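Local structure of transcription antitermination protein NusB (Thermotoga maritima, 1TZV) at residues A[1-15]-A[30-43]. The protein probably binds the boxA antiterminator sequence of ribosomal RNA operons and takes part in transcription antitermination, existing as a monomer in equilibrium with a homodimer. Sequence-based numbering, arbitrary orientation.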
# COMPACT_ATOMS: atom_id res chain seq x y z
N MET A 1 -9.46 -4.24 -22.61
CA MET A 1 -8.86 -5.10 -21.54
C MET A 1 -7.69 -4.45 -20.84
O MET A 1 -6.69 -5.10 -20.52
CB MET A 1 -8.44 -6.45 -22.12
CG MET A 1 -9.51 -7.52 -21.96
SD MET A 1 -9.89 -8.41 -23.48
CE MET A 1 -11.03 -7.27 -24.27
N LYS A 2 -7.80 -3.14 -20.62
CA LYS A 2 -6.78 -2.39 -19.91
C LYS A 2 -6.84 -2.90 -18.48
O LYS A 2 -7.92 -3.18 -17.98
CB LYS A 2 -7.12 -0.90 -19.92
CG LYS A 2 -6.16 -0.03 -19.14
CD LYS A 2 -6.68 1.40 -19.01
CE LYS A 2 -7.12 1.96 -20.36
NZ LYS A 2 -7.40 3.43 -20.33
N THR A 3 -5.69 -3.04 -17.82
CA THR A 3 -5.68 -3.52 -16.44
C THR A 3 -6.01 -2.34 -15.54
O THR A 3 -5.33 -1.32 -15.56
CB THR A 3 -4.31 -4.09 -16.05
OG1 THR A 3 -3.93 -5.13 -16.97
CG2 THR A 3 -4.36 -4.67 -14.62
N PRO A 4 -7.09 -2.45 -14.74
CA PRO A 4 -7.42 -1.33 -13.87
C PRO A 4 -6.42 -1.09 -12.73
O PRO A 4 -5.74 -2.02 -12.26
CB PRO A 4 -8.83 -1.66 -13.37
CG PRO A 4 -8.90 -3.14 -13.47
CD PRO A 4 -8.15 -3.47 -14.74
N ARG A 5 -6.34 0.17 -12.32
CA ARG A 5 -5.46 0.57 -11.23
C ARG A 5 -5.72 -0.28 -9.99
O ARG A 5 -4.79 -0.66 -9.30
CB ARG A 5 -5.69 2.05 -10.89
CG ARG A 5 -5.02 2.51 -9.60
CD ARG A 5 -5.28 3.99 -9.31
NE ARG A 5 -6.70 4.25 -9.04
CZ ARG A 5 -7.47 5.03 -9.79
NH1 ARG A 5 -8.74 5.21 -9.47
NH2 ARG A 5 -6.97 5.64 -10.86
N ARG A 6 -6.99 -0.56 -9.70
CA ARG A 6 -7.30 -1.36 -8.53
C ARG A 6 -6.67 -2.73 -8.55
O ARG A 6 -6.25 -3.23 -7.50
CB ARG A 6 -8.81 -1.52 -8.37
CG ARG A 6 -9.50 -0.33 -7.74
CD ARG A 6 -10.95 -0.67 -7.44
NE ARG A 6 -11.68 0.47 -6.89
CZ ARG A 6 -12.39 1.34 -7.61
NH1 ARG A 6 -13.01 2.34 -6.99
NH2 ARG A 6 -12.50 1.20 -8.93
N ARG A 7 -6.62 -3.37 -9.72
CA ARG A 7 -6.04 -4.70 -9.82
C ARG A 7 -4.51 -4.62 -9.74
O ARG A 7 -3.87 -5.49 -9.13
CB ARG A 7 -6.51 -5.41 -11.10
CG ARG A 7 -6.14 -6.89 -11.15
CD ARG A 7 -7.01 -7.72 -12.12
NE ARG A 7 -6.64 -9.13 -12.03
CZ ARG A 7 -5.80 -9.76 -12.85
NH1 ARG A 7 -5.52 -11.04 -12.66
NH2 ARG A 7 -5.27 -9.11 -13.88
N MET A 8 -3.93 -3.61 -10.37
CA MET A 8 -2.49 -3.40 -10.32
C MET A 8 -2.11 -3.24 -8.84
O MET A 8 -1.19 -3.92 -8.36
CB MET A 8 -2.13 -2.13 -11.10
CG MET A 8 -0.65 -1.70 -11.08
SD MET A 8 -0.05 -0.95 -9.55
CE MET A 8 -0.93 0.63 -9.58
N ARG A 9 -2.81 -2.37 -8.11
CA ARG A 9 -2.50 -2.13 -6.71
C ARG A 9 -2.70 -3.37 -5.86
O ARG A 9 -1.94 -3.59 -4.91
CB ARG A 9 -3.33 -0.98 -6.15
CG ARG A 9 -2.82 -0.51 -4.80
CD ARG A 9 -3.75 0.49 -4.15
NE ARG A 9 -3.81 1.79 -4.82
CZ ARG A 9 -4.82 2.19 -5.57
NH1 ARG A 9 -5.87 1.41 -5.78
NH2 ARG A 9 -4.82 3.42 -6.05
N LEU A 10 -3.72 -4.17 -6.17
CA LEU A 10 -3.95 -5.39 -5.41
C LEU A 10 -2.80 -6.37 -5.59
O LEU A 10 -2.49 -7.12 -4.67
CB LEU A 10 -5.27 -6.06 -5.81
CG LEU A 10 -6.54 -5.66 -5.06
CD1 LEU A 10 -7.71 -6.37 -5.72
CD2 LEU A 10 -6.44 -6.00 -3.56
N ALA A 11 -2.18 -6.38 -6.76
CA ALA A 11 -1.04 -7.30 -6.98
C ALA A 11 0.11 -6.89 -6.05
O ALA A 11 0.81 -7.75 -5.50
CB ALA A 11 -0.58 -7.26 -8.44
N VAL A 12 0.32 -5.58 -5.89
CA VAL A 12 1.35 -5.07 -5.00
C VAL A 12 1.02 -5.52 -3.57
O VAL A 12 1.88 -6.04 -2.85
CB VAL A 12 1.42 -3.52 -5.08
CG1 VAL A 12 2.38 -3.00 -4.05
CG2 VAL A 12 1.86 -3.08 -6.47
N PHE A 13 -0.24 -5.34 -3.18
CA PHE A 13 -0.66 -5.76 -1.85
C PHE A 13 -0.45 -7.26 -1.66
O PHE A 13 0.06 -7.67 -0.63
CB PHE A 13 -2.12 -5.41 -1.60
CG PHE A 13 -2.62 -5.96 -0.30
CD1 PHE A 13 -2.26 -5.37 0.90
CD2 PHE A 13 -3.34 -7.14 -0.27
CE1 PHE A 13 -2.60 -5.96 2.13
CE2 PHE A 13 -3.69 -7.74 0.95
CZ PHE A 13 -3.32 -7.15 2.14
N LYS A 14 -0.84 -8.07 -2.64
CA LYS A 14 -0.66 -9.51 -2.51
C LYS A 14 0.81 -9.89 -2.33
O LYS A 14 1.12 -10.81 -1.57
CB LYS A 14 -1.26 -10.24 -3.71
CG LYS A 14 -2.78 -10.13 -3.77
CD LYS A 14 -3.35 -10.93 -4.94
CE LYS A 14 -2.87 -10.38 -6.27
NZ LYS A 14 -3.31 -11.21 -7.42
N ALA A 15 1.72 -9.20 -3.01
CA ALA A 15 3.14 -9.51 -2.86
C ALA A 15 3.57 -9.18 -1.42
O ALA A 15 4.28 -9.96 -0.79
CB ALA A 15 3.98 -8.72 -3.88
N ILE A 30 8.56 -12.43 -5.47
CA ILE A 30 7.19 -12.80 -5.13
C ILE A 30 6.22 -12.08 -6.07
O ILE A 30 5.28 -12.68 -6.55
CB ILE A 30 6.88 -12.45 -3.67
CG1 ILE A 30 7.72 -13.35 -2.75
CG2 ILE A 30 5.40 -12.63 -3.40
CD1 ILE A 30 7.59 -13.03 -1.27
N LEU A 31 6.46 -10.79 -6.34
CA LEU A 31 5.58 -10.07 -7.26
C LEU A 31 5.59 -10.72 -8.64
O LEU A 31 4.54 -10.83 -9.28
CB LEU A 31 5.98 -8.59 -7.38
CG LEU A 31 5.15 -7.81 -8.41
CD1 LEU A 31 3.70 -7.71 -7.95
CD2 LEU A 31 5.73 -6.42 -8.62
N GLU A 32 6.76 -11.16 -9.10
CA GLU A 32 6.83 -11.80 -10.42
C GLU A 32 5.99 -13.08 -10.53
O GLU A 32 5.54 -13.44 -11.63
CB GLU A 32 8.28 -12.09 -10.81
CG GLU A 32 9.11 -10.83 -11.09
CD GLU A 32 8.46 -9.88 -12.09
OE1 GLU A 32 8.07 -10.32 -13.19
OE2 GLU A 32 8.34 -8.68 -11.78
N GLU A 33 5.76 -13.77 -9.42
CA GLU A 33 4.94 -14.98 -9.45
C GLU A 33 3.47 -14.59 -9.63
O GLU A 33 2.68 -15.31 -10.26
CB GLU A 33 5.06 -15.78 -8.15
CG GLU A 33 6.46 -16.27 -7.80
CD GLU A 33 6.47 -17.07 -6.51
OE1 GLU A 33 5.47 -17.00 -5.75
OE2 GLU A 33 7.47 -17.76 -6.24
N ILE A 34 3.10 -13.44 -9.07
CA ILE A 34 1.73 -12.93 -9.13
C ILE A 34 1.42 -12.33 -10.49
O ILE A 34 0.33 -12.56 -11.05
CB ILE A 34 1.53 -11.86 -8.02
CG1 ILE A 34 1.57 -12.55 -6.65
CG2 ILE A 34 0.22 -11.12 -8.20
CD1 ILE A 34 1.87 -11.61 -5.51
N LEU A 35 2.36 -11.57 -11.03
CA LEU A 35 2.17 -10.95 -12.34
C LEU A 35 2.21 -12.04 -13.41
O LEU A 35 3.07 -12.92 -13.39
CB LEU A 35 3.26 -9.90 -12.62
CG LEU A 35 3.28 -8.70 -11.67
CD1 LEU A 35 4.47 -7.82 -11.99
CD2 LEU A 35 1.98 -7.90 -11.79
N ASP A 36 1.25 -11.99 -14.32
CA ASP A 36 1.20 -12.95 -15.41
C ASP A 36 0.55 -12.30 -16.61
O ASP A 36 0.41 -11.07 -16.66
CB ASP A 36 0.43 -14.22 -14.99
CG ASP A 36 -0.98 -13.93 -14.53
OD1 ASP A 36 -1.53 -12.89 -14.91
OD2 ASP A 36 -1.55 -14.76 -13.79
N GLU A 37 0.16 -13.12 -17.58
CA GLU A 37 -0.45 -12.64 -18.81
C GLU A 37 -1.72 -11.81 -18.60
O GLU A 37 -2.10 -11.04 -19.49
CB GLU A 37 -0.75 -13.82 -19.74
CG GLU A 37 -1.43 -15.00 -19.05
CD GLU A 37 -0.49 -15.77 -18.13
OE1 GLU A 37 -0.99 -16.56 -17.30
OE2 GLU A 37 0.75 -15.59 -18.25
N THR A 38 -2.38 -11.96 -17.46
CA THR A 38 -3.60 -11.20 -17.21
C THR A 38 -3.34 -9.73 -16.87
O THR A 38 -4.28 -8.93 -16.80
CB THR A 38 -4.48 -11.84 -16.11
OG1 THR A 38 -3.84 -11.71 -14.83
CG2 THR A 38 -4.72 -13.31 -16.41
N TYR A 39 -2.07 -9.37 -16.66
CA TYR A 39 -1.71 -7.99 -16.36
C TYR A 39 -1.05 -7.38 -17.59
O TYR A 39 -0.17 -8.00 -18.17
CB TYR A 39 -0.73 -7.93 -15.18
CG TYR A 39 -1.31 -8.37 -13.86
CD1 TYR A 39 -1.44 -9.72 -13.56
CD2 TYR A 39 -1.74 -7.43 -12.92
CE1 TYR A 39 -1.99 -10.13 -12.36
CE2 TYR A 39 -2.30 -7.83 -11.72
CZ TYR A 39 -2.41 -9.18 -11.44
OH TYR A 39 -2.95 -9.58 -10.25
N ASP A 40 -1.48 -6.19 -17.98
CA ASP A 40 -0.88 -5.57 -19.16
C ASP A 40 0.48 -4.94 -18.86
O ASP A 40 0.90 -4.83 -17.70
CB ASP A 40 -1.84 -4.57 -19.85
CG ASP A 40 -2.21 -3.36 -18.98
OD1 ASP A 40 -1.52 -3.09 -17.97
OD2 ASP A 40 -3.19 -2.65 -19.33
N LYS A 41 1.19 -4.55 -19.91
CA LYS A 41 2.52 -3.97 -19.77
C LYS A 41 2.61 -2.84 -18.73
O LYS A 41 3.52 -2.82 -17.90
CB LYS A 41 3.01 -3.48 -21.14
CG LYS A 41 4.34 -2.73 -21.13
CD LYS A 41 4.70 -2.22 -22.52
CE LYS A 41 5.98 -1.39 -22.49
NZ LYS A 41 7.18 -2.20 -22.15
N LYS A 42 1.65 -1.92 -18.77
CA LYS A 42 1.63 -0.80 -17.84
C LYS A 42 1.41 -1.26 -16.39
O LYS A 42 2.07 -0.77 -15.47
CB LYS A 42 0.52 0.18 -18.24
CG LYS A 42 0.33 1.35 -17.29
CD LYS A 42 1.48 2.33 -17.34
CE LYS A 42 1.35 3.37 -16.24
NZ LYS A 42 -0.07 3.79 -16.05
N ALA A 43 0.49 -2.19 -16.18
CA ALA A 43 0.23 -2.68 -14.82
C ALA A 43 1.47 -3.39 -14.27
O ALA A 43 1.78 -3.27 -13.08
CB ALA A 43 -0.96 -3.62 -14.83
O HOH W 1 -5.59 -6.77 -18.18
O HOH W 2 -2.72 -0.82 -16.57
O HOH W 3 -4.38 -8.28 -8.40
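Arg7 lies flat on the ring of Tyr39: the guanidinium and ring planes are only 19° apart, and Arg7 CZ stands 4.1 Å from the ring centroid, over the face, which identifies a stacked cation-pi pair. CG is anti to the backbone N (chi1 -170°) and the chain runs extended to NE, which carries the flat group out from helix 5-19 across the tyrosine. At its far end NH1 and NH2 converge on a single acceptor, Thr38 OG1, at 2.8 Å from NH1; this oxygen lies in the guanidinium plane, so stack and fork together fix the group's rotation. Thr38 OG1 in turn donates to Asp36 OD1 (2.6 Å) on its syn lone pair, and Thr38 N closes an Asx turn on that same oxygen. Were Arg7 replaced by an alanine, one face of Tyr39 would probably lose its cationic cover and Thr38 OG1 both its guanidinium donors.

The second polar group is a reciprocal pair. Thr3 N donates nearly straight to Asp40 OD2 (2.9 Å), from above the carboxylate plane, while Asp40 N donates to Thr3 OG1 (2.9 Å). Asp40 OD1 meanwhile caps helix 41-56 through Ala43 N, and a water links it to Thr3 O.

Apolar contacts form a third group. Ala11 CB meets Tyr39 CE2 at 3.7 Å, and Leu35 CD2 covers the ring face opposite Arg7. Farther along, Ile34 CD1 and Leu31 CB pack on Ala15 CB where helices 5-15 and 30-34 cross at 134°. A water joins Arg7 O to Tyr39 OH.

The chemistry therefore changes along helix 5-19: small alanines admit helix 27-34, whereas directional bonds tie the N-terminal arm and the first turn to residues 38-40, joining three helices of this all-helical fold.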